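Local coordinates for protein LAIR1 ecotodomain from MGD21 antibody (Homo sapiens, PDB 7JZK) that is the immunoglobulin-like ectodomain of LAIR1, a collagen receptor, here from an insert in antibody MGD21, and binds the V2 domain of a Plasmodium RIFIN, at residues A10-F24 with S87-K98. Sequence-based numbering, arbitrary orientation.
Sequences AEPGTVIPLGSHVTF and SEQSDYLELVVK
Strand 15-16 pairs in parallel with strand 93-97, Val15 beside Val96 and Ile16 beside Val97. This is the A'-G pairing of an immunoglobulin sandwich: the first strand, after running antiparallel to 22-28 in one sheet, crosses at the cis-proline Pro12 to the edge of the other. Three backbone bonds hold it, alternating in direction as parallel pairing requires. Val96 uses both its N, given to Thr14 O at 2.7 Å, and its O, which takes Ile16 N. Lys98 N then donates to Ile16 O at 2.9 Å. Val15 and Val96 lie on one face of the sheet, Ile16 and Val97 on the other. Leu95 reaches between the sheets, its CG carried inward by a chi1 of 164°. Its CD1 meets Ile16 CG1 at 3.7 Å. Its CD2 approaches Phe24 CZ near the ring plane. Phe24 comes from strand 22-28, and its ring also meets Phe76. Val22 and Ile16 both touch Val68 of a neighbouring loop. In the type II turn Pro17-Ser20, Leu18 lays CD1 obliquely across the Val97 side chain, 3.9 Å from Val97 CG2. At the other end, Leu93 CD2 touches both Ala10 CB, at 3.8 Å, and the edge of the Phe24 ring, in its plane, 3.9 Å from Phe24 CD2.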
loop_
_atom_site.group_PDB
_atom_site.type_symbol
_atom_site.label_atom_id
_atom_site.label_comp_id
_atom_site.label_asym_id
_atom_site.label_seq_id
_atom_site.Cartn_x
_atom_site.Cartn_y
_atom_site.Cartn_z
ATOM N N ALA A 10 -8.377 -8.445 -19.758
ATOM C CA ALA A 10 -9.536 -8.503 -18.878
ATOM C C ALA A 10 -10.555 -9.491 -19.419
ATOM O O ALA A 10 -10.853 -9.494 -20.616
ATOM C CB ALA A 10 -10.204 -7.132 -18.730
ATOM N N GLU A 11 -11.103 -10.308 -18.518
ATOM C CA GLU A 11 -12.089 -11.322 -18.856
ATOM C C GLU A 11 -13.313 -11.137 -17.967
ATOM O O GLU A 11 -13.178 -11.079 -16.729
ATOM C CB GLU A 11 -11.495 -12.721 -18.654
ATOM C CG GLU A 11 -10.067 -12.860 -19.189
ATOM C CD GLU A 11 -9.434 -14.188 -18.833
ATOM O OE1 GLU A 11 -8.335 -14.487 -19.358
ATOM O OE2 GLU A 11 -10.028 -14.932 -18.024
ATOM N N PRO A 12 -14.524 -11.106 -18.533
ATOM C CA PRO A 12 -14.828 -11.361 -19.946
ATOM C C PRO A 12 -14.578 -10.184 -20.883
ATOM O O PRO A 12 -14.893 -10.331 -22.055
ATOM C CB PRO A 12 -16.322 -11.688 -19.923
ATOM C CG PRO A 12 -16.858 -10.862 -18.748
ATOM C CD PRO A 12 -15.741 -10.832 -17.735
ATOM N N GLY A 13 -14.104 -9.040 -20.403
ATOM C CA GLY A 13 -13.903 -7.923 -21.306
ATOM C C GLY A 13 -13.642 -6.625 -20.569
ATOM O O GLY A 13 -13.512 -6.588 -19.347
ATOM N N THR A 14 -13.504 -5.560 -21.358
ATOM C CA THR A 14 -13.267 -4.232 -20.812
ATOM C C THR A 14 -14.541 -3.523 -20.372
ATOM O O THR A 14 -14.455 -2.533 -19.633
ATOM C CB THR A 14 -12.553 -3.350 -21.825
ATOM O OG1 THR A 14 -13.302 -3.345 -23.048
ATOM C CG2 THR A 14 -11.161 -3.881 -22.053
ATOM N N VAL A 15 -15.704 -3.968 -20.841
ATOM C CA VAL A 15 -16.985 -3.382 -20.467
ATOM C C VAL A 15 -17.713 -4.362 -19.569
ATOM O O VAL A 15 -18.013 -5.493 -19.975
ATOM C CB VAL A 15 -17.830 -2.996 -21.686
ATOM C CG1 VAL A 15 -19.016 -2.144 -21.240
ATOM C CG2 VAL A 15 -16.949 -2.198 -22.652
ATOM N N ILE A 16 -17.950 -3.942 -18.332
ATOM C CA ILE A 16 -18.556 -4.781 -17.309
ATOM C C ILE A 16 -19.814 -4.089 -16.833
ATOM O O ILE A 16 -19.775 -2.898 -16.508
ATOM C CB ILE A 16 -17.593 -5.041 -16.135
ATOM C CG1 ILE A 16 -16.294 -5.692 -16.656
ATOM C CG2 ILE A 16 -18.274 -5.873 -15.046
ATOM C CD1 ILE A 16 -16.488 -7.021 -17.393
ATOM N N PRO A 17 -20.965 -4.764 -16.809
ATOM C CA PRO A 17 -22.150 -4.159 -16.196
ATOM C C PRO A 17 -21.945 -3.980 -14.704
ATOM O O PRO A 17 -21.312 -4.809 -14.038
ATOM C CB PRO A 17 -23.262 -5.167 -16.484
ATOM C CG PRO A 17 -22.533 -6.478 -16.668
ATOM C CD PRO A 17 -21.226 -6.123 -17.306
ATOM N N LEU A 18 -22.528 -2.908 -14.178
ATOM C CA LEU A 18 -22.468 -2.637 -12.752
ATOM C C LEU A 18 -22.906 -3.868 -11.982
ATOM O O LEU A 18 -23.938 -4.472 -12.288
ATOM C CB LEU A 18 -23.373 -1.443 -12.413
ATOM C CG LEU A 18 -23.298 -0.816 -11.006
ATOM C CD1 LEU A 18 -21.937 -0.169 -10.759
ATOM C CD2 LEU A 18 -24.419 0.205 -10.768
ATOM N N GLY A 19 -22.085 -4.271 -11.019
ATOM C CA GLY A 19 -22.378 -5.387 -10.156
ATOM C C GLY A 19 -21.781 -6.699 -10.606
ATOM O O GLY A 19 -21.681 -7.621 -9.793
ATOM N N SER A 20 -21.356 -6.799 -11.868
ATOM C CA SER A 20 -20.807 -8.037 -12.402
ATOM C C SER A 20 -19.317 -8.138 -12.088
ATOM O O SER A 20 -18.703 -7.208 -11.559
ATOM C CB SER A 20 -21.060 -8.133 -13.908
ATOM O OG SER A 20 -20.911 -9.467 -14.379
ATOM N N HIS A 21 -18.741 -9.295 -12.411
ATOM C CA HIS A 21 -17.357 -9.643 -12.117
ATOM C C HIS A 21 -16.447 -9.253 -13.275
ATOM O O HIS A 21 -16.904 -9.017 -14.395
ATOM C CB HIS A 21 -17.247 -11.144 -11.815
ATOM C CG HIS A 21 -17.572 -12.020 -12.986
ATOM N ND1 HIS A 21 -18.863 -12.407 -13.286
ATOM C CD2 HIS A 21 -16.779 -12.606 -13.917
ATOM C CE1 HIS A 21 -18.851 -13.178 -14.360
ATOM N NE2 HIS A 21 -17.600 -13.314 -14.762
ATOM N N VAL A 22 -15.148 -9.146 -12.980
ATOM C CA VAL A 22 -14.113 -8.954 -13.994
ATOM C C VAL A 22 -12.815 -9.526 -13.450
ATOM O O VAL A 22 -12.603 -9.562 -12.240
ATOM C CB VAL A 22 -13.952 -7.463 -14.383
ATOM C CG1 VAL A 22 -13.293 -6.677 -13.267
ATOM C CG2 VAL A 22 -13.121 -7.322 -15.654
ATOM N N THR A 23 -11.962 -10.036 -14.341
ATOM C CA THR A 23 -10.657 -10.547 -13.934
ATOM C C THR A 23 -9.556 -9.989 -14.830
ATOM O O THR A 23 -9.604 -10.142 -16.057
ATOM C CB THR A 23 -10.615 -12.077 -13.966
ATOM O OG1 THR A 23 -11.804 -12.600 -13.360
ATOM C CG2 THR A 23 -9.396 -12.575 -13.194
ATOM N N PHE A 24 -8.549 -9.376 -14.211
ATOM C CA PHE A 24 -7.365 -8.913 -14.916
ATOM C C PHE A 24 -6.336 -10.024 -14.878
ATOM O O PHE A 24 -5.984 -10.510 -13.800
ATOM C CB PHE A 24 -6.799 -7.648 -14.261
ATOM C CG PHE A 24 -7.736 -6.487 -14.299
ATOM C CD1 PHE A 24 -8.538 -6.198 -13.218
ATOM C CD2 PHE A 24 -7.852 -5.719 -15.437
ATOM C CE1 PHE A 24 -9.425 -5.151 -13.255
ATOM C CE2 PHE A 24 -8.724 -4.661 -15.483
ATOM C CZ PHE A 24 -9.522 -4.381 -14.389
ATOM N N SER A 87 10.346 -5.392 -13.950
ATOM C CA SER A 87 10.251 -5.232 -15.386
ATOM C C SER A 87 9.657 -3.869 -15.730
ATOM O O SER A 87 9.184 -3.132 -14.860
ATOM C CB SER A 87 9.375 -6.318 -15.956
ATOM O OG SER A 87 8.070 -6.072 -15.531
ATOM N N GLU A 88 9.692 -3.516 -17.010
ATOM C CA GLU A 88 8.960 -2.340 -17.455
ATOM C C GLU A 88 7.468 -2.632 -17.416
ATOM O O GLU A 88 7.038 -3.784 -17.501
ATOM C CB GLU A 88 9.377 -1.939 -18.864
ATOM C CG GLU A 88 10.844 -2.233 -19.173
ATOM C CD GLU A 88 11.060 -3.528 -19.988
ATOM O OE1 GLU A 88 11.494 -3.434 -21.160
ATOM O OE2 GLU A 88 10.814 -4.638 -19.460
ATOM N N GLN A 89 6.677 -1.588 -17.207
ATOM C CA GLN A 89 5.242 -1.778 -17.063
ATOM C C GLN A 89 4.620 -2.138 -18.406
ATOM O O GLN A 89 5.131 -1.788 -19.468
ATOM C CB GLN A 89 4.581 -0.512 -16.499
ATOM C CG GLN A 89 5.226 0.010 -15.237
ATOM C CD GLN A 89 6.339 0.967 -15.563
ATOM O OE1 GLN A 89 6.764 1.057 -16.717
ATOM N NE2 GLN A 89 6.802 1.717 -14.570
ATOM N N SER A 90 3.503 -2.847 -18.345
ATOM C CA SER A 90 2.665 -3.059 -19.506
ATOM C C SER A 90 1.902 -1.784 -19.872
ATOM O O SER A 90 1.889 -0.788 -19.144
ATOM C CB SER A 90 1.646 -4.149 -19.223
ATOM O OG SER A 90 0.449 -3.564 -18.741
ATOM N N ASP A 91 1.267 -1.816 -21.029
ATOM C CA ASP A 91 0.376 -0.737 -21.414
ATOM C C ASP A 91 -0.846 -0.720 -20.499
ATOM O O ASP A 91 -1.232 -1.751 -19.944
ATOM C CB ASP A 91 -0.061 -0.907 -22.869
ATOM C CG ASP A 91 0.853 -0.168 -23.830
ATOM O OD1 ASP A 91 2.016 0.098 -23.448
ATOM O OD2 ASP A 91 0.425 0.137 -24.969
ATOM N N TYR A 92 -1.443 0.467 -20.330
ATOM C CA TYR A 92 -2.662 0.603 -19.542
ATOM C C TYR A 92 -3.849 0.018 -20.287
ATOM O O TYR A 92 -3.944 0.090 -21.509
ATOM C CB TYR A 92 -2.974 2.077 -19.217
ATOM C CG TYR A 92 -2.164 2.647 -18.071
ATOM C CD1 TYR A 92 -1.114 3.510 -18.316
ATOM C CD2 TYR A 92 -2.416 2.294 -16.761
ATOM C CE1 TYR A 92 -0.340 4.022 -17.288
ATOM C CE2 TYR A 92 -1.648 2.806 -15.715
ATOM C CZ TYR A 92 -0.608 3.672 -15.988
ATOM O OH TYR A 92 0.192 4.199 -14.999
ATOM N N LEU A 93 -4.787 -0.495 -19.511
ATOM C CA LEU A 93 -6.035 -1.088 -19.957
ATOM C C LEU A 93 -7.157 -0.318 -19.273
ATOM O O LEU A 93 -7.115 -0.138 -18.049
ATOM C CB LEU A 93 -6.090 -2.552 -19.525
ATOM C CG LEU A 93 -7.111 -3.524 -20.096
ATOM C CD1 LEU A 93 -6.695 -3.923 -21.491
ATOM C CD2 LEU A 93 -7.241 -4.743 -19.198
ATOM N N GLU A 94 -8.148 0.155 -20.042
ATOM C CA GLU A 94 -9.267 0.905 -19.476
ATOM C C GLU A 94 -10.439 -0.030 -19.202
ATOM O O GLU A 94 -10.942 -0.690 -20.111
ATOM C CB GLU A 94 -9.743 2.030 -20.388
ATOM C CG GLU A 94 -10.783 2.963 -19.725
ATOM C CD GLU A 94 -11.305 4.022 -20.680
ATOM O OE1 GLU A 94 -11.451 5.187 -20.279
ATOM O OE2 GLU A 94 -11.551 3.695 -21.857
ATOM N N LEU A 95 -10.898 -0.051 -17.958
ATOM C CA LEU A 95 -12.080 -0.794 -17.561
ATOM C C LEU A 95 -13.261 0.160 -17.580
ATOM O O LEU A 95 -13.224 1.214 -16.935
ATOM C CB LEU A 95 -11.911 -1.404 -16.169
ATOM C CG LEU A 95 -13.218 -1.873 -15.526
ATOM C CD1 LEU A 95 -13.738 -3.093 -16.260
ATOM C CD2 LEU A 95 -13.036 -2.172 -14.054
ATOM N N VAL A 96 -14.293 -0.205 -18.327
ATOM C CA VAL A 96 -15.514 0.571 -18.420
ATOM C C VAL A 96 -16.592 -0.220 -17.708
ATOM O O VAL A 96 -16.740 -1.424 -17.950
ATOM C CB VAL A 96 -15.889 0.849 -19.885
ATOM C CG1 VAL A 96 -17.191 1.654 -19.960
ATOM C CG2 VAL A 96 -14.756 1.598 -20.562
ATOM N N VAL A 97 -17.279 0.428 -16.764
ATOM C CA VAL A 97 -18.409 -0.153 -16.039
ATOM C C VAL A 97 -19.675 0.570 -16.482
ATOM O O VAL A 97 -19.704 1.807 -16.557
ATOM C CB VAL A 97 -18.220 -0.066 -14.514
ATOM C CG1 VAL A 97 -17.872 1.336 -14.113
ATOM C CG2 VAL A 97 -19.490 -0.494 -13.776
ATOM N N LYS A 98 -20.716 -0.195 -16.786
ATOM C CA LYS A 98 -21.955 0.388 -17.282
ATOM C C LYS A 98 -23.102 0.041 -16.350
ATOM O O LYS A 98 -23.835 0.929 -15.937
ATOM C CB LYS A 98 -22.254 -0.106 -18.703
ATOM C CG LYS A 98 -22.946 0.921 -19.613
ATOM C CD LYS A 98 -24.221 1.537 -19.003
ATOM C CE LYS A 98 -24.907 2.487 -19.985
ATOM N NZ LYS A 98 -25.640 3.600 -19.299
#